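Rutinosidase (Aspergillus niger, PDB 6I1A) is a secreted fungal glycosidase of glycosyl hydrolase family 5 that hydrolyses rutinosides, and probably also trims glucose from the non-reducing ends of beta-1,3-glucans. Local coordinates at residues D16-K21 against G295-F300. Residues are numbered along the deposited sequence; the frame is centred on the assembly and turned at random.
Sequences DWRTFK and GKFPVF. With EDO (1,2-ethanediol), chain J.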
ATOM      1  N   ASP A  16     -16.148   2.423 -27.911  1.00 17.54           N
ATOM      2  CA  ASP A  16     -16.126   3.459 -26.895  1.00 19.87           C
ATOM      3  C   ASP A  16     -15.807   2.755 -25.586  1.00 16.63           C
ATOM      4  O   ASP A  16     -16.625   2.022 -25.100  1.00 16.72           O
ATOM      5  CB  ASP A  16     -17.462   4.183 -26.803  1.00 20.64           C
ATOM      6  CG  ASP A  16     -17.457   5.307 -25.819  1.00 22.97           C
ATOM      7  OD1 ASP A  16     -16.542   5.444 -25.025  1.00 22.14           O
ATOM      8  OD2 ASP A  16     -18.430   6.104 -25.863  1.00 31.14           O
ATOM      9  N   TRP A  17     -14.579   2.913 -25.097  1.00 16.27           N
ATOM     10  CA  TRP A  17     -14.196   2.215 -23.849  1.00 14.44           C
ATOM     11  C   TRP A  17     -15.094   2.620 -22.681  1.00 15.84           C
ATOM     12  O   TRP A  17     -14.999   2.000 -21.609  1.00 15.10           O
ATOM     13  CB  TRP A  17     -12.717   2.463 -23.540  1.00 14.77           C
ATOM     14  CG  TRP A  17     -11.829   1.453 -24.197  1.00 13.35           C
ATOM     15  CD1 TRP A  17     -11.041   1.604 -25.308  1.00 13.54           C
ATOM     16  CD2 TRP A  17     -11.599   0.103 -23.752  1.00 12.84           C
ATOM     17  NE1 TRP A  17     -10.392   0.450 -25.615  1.00 13.65           N
ATOM     18  CE2 TRP A  17     -10.678  -0.480 -24.640  1.00 13.23           C
ATOM     19  CE3 TRP A  17     -12.088  -0.691 -22.684  1.00 13.52           C
ATOM     20  CZ2 TRP A  17     -10.265  -1.813 -24.540  1.00 14.15           C
ATOM     21  CZ3 TRP A  17     -11.654  -2.001 -22.566  1.00 14.19           C
ATOM     22  CH2 TRP A  17     -10.699  -2.535 -23.449  1.00 13.59           C
ATOM     23  N   ARG A  18     -15.853   3.720 -22.757  1.00 15.03           N
ATOM     24  CA  ARG A  18     -16.768   4.089 -21.666  1.00 15.51           C
ATOM     25  C   ARG A  18     -17.947   3.119 -21.583  1.00 16.57           C
ATOM     26  O   ARG A  18     -18.566   3.051 -20.500  1.00 20.59           O
ATOM     27  CB  ARG A  18     -17.241   5.547 -21.820  1.00 17.32           C
ATOM     28  CG  ARG A  18     -16.150   6.556 -21.535  1.00 18.57           C
ATOM     29  CD  ARG A  18     -16.571   7.997 -21.896  1.00 21.91           C
ATOM     30  NE  ARG A  18     -15.441   8.941 -21.837  1.00 21.29           N
ATOM     31  CZ  ARG A  18     -14.909   9.311 -20.718  1.00 19.71           C
ATOM     32  NH1 ARG A  18     -15.424   8.919 -19.556  1.00 21.28           N
ATOM     33  NH2 ARG A  18     -13.874  10.149 -20.706  1.00 19.83           N
ATOM     34  N   THR A  19     -18.312   2.497 -22.674  1.00 16.25           N
ATOM     35  CA  THR A  19     -19.485   1.585 -22.682  1.00 19.50           C
ATOM     36  C   THR A  19     -19.060   0.135 -22.895  1.00 19.49           C
ATOM     37  O   THR A  19     -19.851  -0.777 -22.552  1.00 23.25           O
ATOM     38  CB  THR A  19     -20.507   2.063 -23.714  1.00 20.44           C
ATOM     39  OG1 THR A  19     -19.981   2.028 -25.032  1.00 24.69           O
ATOM     40  CG2 THR A  19     -20.966   3.457 -23.373  1.00 24.94           C
ATOM     41  N   PHE A  20     -17.928  -0.110 -23.524  1.00 17.74           N
ATOM     42  CA  PHE A  20     -17.474  -1.484 -23.865  1.00 17.38           C
ATOM     43  C   PHE A  20     -17.121  -2.213 -22.578  1.00 20.00           C
ATOM     44  O   PHE A  20     -16.437  -1.690 -21.696  1.00 19.98           O
ATOM     45  CB  PHE A  20     -16.283  -1.375 -24.805  1.00 19.43           C
ATOM     46  CG  PHE A  20     -15.689  -2.702 -25.188  1.00 20.12           C
ATOM     47  CD1 PHE A  20     -16.232  -3.450 -26.204  1.00 21.85           C
ATOM     48  CD2 PHE A  20     -14.597  -3.206 -24.501  1.00 21.73           C
ATOM     49  CE1 PHE A  20     -15.711  -4.698 -26.545  1.00 23.58           C
ATOM     50  CE2 PHE A  20     -14.061  -4.433 -24.854  1.00 24.62           C
ATOM     51  CZ  PHE A  20     -14.610  -5.174 -25.876  1.00 24.76           C
ATOM     52  N   LYS A  21     -17.515  -3.470 -22.501  1.00 17.72           N
ATOM     53  CA  LYS A  21     -17.146  -4.403 -21.420  1.00 19.10           C
ATOM     54  C   LYS A  21     -16.613  -5.676 -22.064  1.00 18.65           C
ATOM     55  O   LYS A  21     -17.103  -6.118 -23.087  1.00 20.54           O
ATOM     56  CB  LYS A  21     -18.325  -4.732 -20.549  1.00 23.40           C
ATOM     57  CG  LYS A  21     -18.847  -3.515 -19.781  1.00 28.33           C
ATOM     58  CD  LYS A  21     -18.545  -3.521 -18.326  1.00 27.86           C
ATOM     59  CE  LYS A  21     -19.576  -2.765 -17.510  1.00 31.61           C
ATOM     60  NZ  LYS A  21     -18.942  -1.989 -16.427  1.00 33.26           N
ATOM     61  N   GLY A 295     -14.006   8.125 -12.354  1.00 16.55           N
ATOM     62  CA  GLY A 295     -14.930   8.016 -13.477  1.00 16.99           C
ATOM     63  C   GLY A 295     -14.648   8.986 -14.626  1.00 16.97           C
ATOM     64  O   GLY A 295     -15.330   8.920 -15.661  1.00 18.21           O
ATOM     65  N   LYS A 296     -13.604   9.809 -14.504  1.00 16.10           N
ATOM     66  CA  LYS A 296     -13.327  10.776 -15.581  1.00 16.84           C
ATOM     67  C   LYS A 296     -13.032  10.002 -16.872  1.00 16.00           C
ATOM     68  O   LYS A 296     -13.488  10.365 -17.946  1.00 17.35           O
ATOM     69  CB  LYS A 296     -12.148  11.681 -15.255  1.00 16.18           C
ATOM     70  CG  LYS A 296     -11.903  12.731 -16.322  1.00 16.73           C
ATOM     71  CD  LYS A 296     -10.857  13.707 -15.934  1.00 17.20           C
ATOM     72  CE  LYS A 296     -10.661  14.780 -16.998  1.00 19.39           C
ATOM     73  NZ  LYS A 296      -9.552  15.717 -16.631  1.00 19.39           N
ATOM     74  N   PHE A 297     -12.154   8.973 -16.772  1.00 15.06           N
ATOM     75  CA  PHE A 297     -11.858   8.035 -17.857  1.00 14.75           C
ATOM     76  C   PHE A 297     -12.191   6.583 -17.469  1.00 13.10           C
ATOM     77  O   PHE A 297     -12.164   6.210 -16.300  1.00 14.61           O
ATOM     78  CB  PHE A 297     -10.368   8.111 -18.200  1.00 14.62           C
ATOM     79  CG  PHE A 297      -9.957   9.473 -18.750  1.00 14.25           C
ATOM     80  CD1 PHE A 297     -10.282   9.786 -20.046  1.00 14.82           C
ATOM     81  CD2 PHE A 297      -9.280  10.373 -17.953  1.00 15.39           C
ATOM     82  CE1 PHE A 297      -9.976  11.044 -20.548  1.00 15.55           C
ATOM     83  CE2 PHE A 297      -8.950  11.638 -18.465  1.00 15.55           C
ATOM     84  CZ  PHE A 297      -9.300  11.946 -19.747  1.00 15.35           C
ATOM     85  N   PRO A 298     -12.434   5.760 -18.500  1.00 13.16           N
ATOM     86  CA  PRO A 298     -12.684   4.341 -18.259  1.00 13.90           C
ATOM     87  C   PRO A 298     -11.367   3.658 -17.871  1.00 13.17           C
ATOM     88  O   PRO A 298     -10.255   4.115 -18.210  1.00 13.14           O
ATOM     89  CB  PRO A 298     -13.233   3.807 -19.550  1.00 13.30           C
ATOM     90  CG  PRO A 298     -12.693   4.776 -20.617  1.00 14.11           C
ATOM     91  CD  PRO A 298     -12.612   6.091 -19.902  1.00 13.82           C
ATOM     92  N   VAL A 299     -11.494   2.522 -17.158  1.00 12.46           N
ATOM     93  CA  VAL A 299     -10.386   1.696 -16.666  1.00 13.06           C
ATOM     94  C   VAL A 299     -10.607   0.263 -17.144  1.00 12.86           C
ATOM     95  O   VAL A 299     -11.711  -0.246 -17.100  1.00 13.25           O
ATOM     96  CB  VAL A 299     -10.295   1.764 -15.139  1.00 12.95           C
ATOM     97  CG1 VAL A 299      -9.272   0.776 -14.543  1.00 13.46           C
ATOM     98  CG2 VAL A 299      -9.972   3.192 -14.705  1.00 13.28           C
ATOM     99  N   PHE A 300      -9.541  -0.374 -17.550  1.00 11.72           N
ATOM    100  CA  PHE A 300      -9.510  -1.819 -17.866  1.00 11.49           C
ATOM    101  C   PHE A 300      -8.379  -2.458 -17.054  1.00 10.71           C
ATOM    102  O   PHE A 300      -7.291  -1.905 -17.018  1.00 10.85           O
ATOM    103  CB  PHE A 300      -9.269  -2.001 -19.348  1.00 12.56           C
ATOM    104  CG  PHE A 300      -9.313  -3.408 -19.885  1.00 11.53           C
ATOM    105  CD1 PHE A 300     -10.532  -4.067 -19.997  1.00 12.20           C
ATOM    106  CD2 PHE A 300      -8.170  -4.090 -20.264  1.00 12.56           C
ATOM    107  CE1 PHE A 300     -10.601  -5.374 -20.490  1.00 12.02           C
ATOM    108  CE2 PHE A 300      -8.218  -5.386 -20.750  1.00 11.71           C
ATOM    109  CZ  PHE A 300      -9.446  -5.999 -20.897  1.00 12.16           C
TER
HETATM  110  C1  EDO J 408     -12.748   6.531 -24.225  1.00 18.22           C
HETATM  111  O1  EDO J 408     -12.341   7.418 -23.267  1.00 19.24           O
HETATM  112  C2  EDO J 408     -13.660   7.180 -25.259  1.00 21.25           C
HETATM  113  O2  EDO J 408     -14.914   7.638 -24.720  1.00 23.45           O
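The carbonyl oxygen of Lys296 takes two hydrogen bonds from one guanidinium group, Arg18 NH2 at 2.8 Å and Arg18 NH1 at 2.9 Å from Lys296 O. The contact lies at the N-terminal ends of strands 22-26 and 299-308 of the TIM-barrel fold of family 5, where the loop leading into the first meets the turn entering the second. Both donors keep the oxygen in the guanidinium plane, but they reach it differently: NH2 lies in the carbonyl plane, whereas NH1 stands 47° above it. Arg18 gets there with its chain extended from CG to NE. Pro298 CD lies over the centre of one guanidinium face, and NH2 has a further acceptor in Ala257 O. The pair of bonds to Lys296 O fixes the rotation of the group.

At the root of this arm, Asp16 OD1 accepts from Arg18 N at 2.9 Å, forming an Asx turn. A 1,2-ethanediol molecule, probably from the crystallisation liquor, gives its O2 hydrogen to the same OD1 and bonds also to Leu261 O.

Deeper in, Pro298 packs against Trp17, its CG 3.7 Å from Trp17 CB. The Trp17 side chain touches Met240 of strand 239-241 and Val262 of strand 261-269, and its NE1 is hydrogen-bonded to Thr188 OG1. With CG anti to the backbone N (chi1 -175°), Phe300 presents a ring face to the indole edge in an offset edge-to-face pair, planes at 60°. Trp17 CH2 stands over that face toward its rim, while Trp17 CZ3 comes within 3.5 Å of Phe300 CD1.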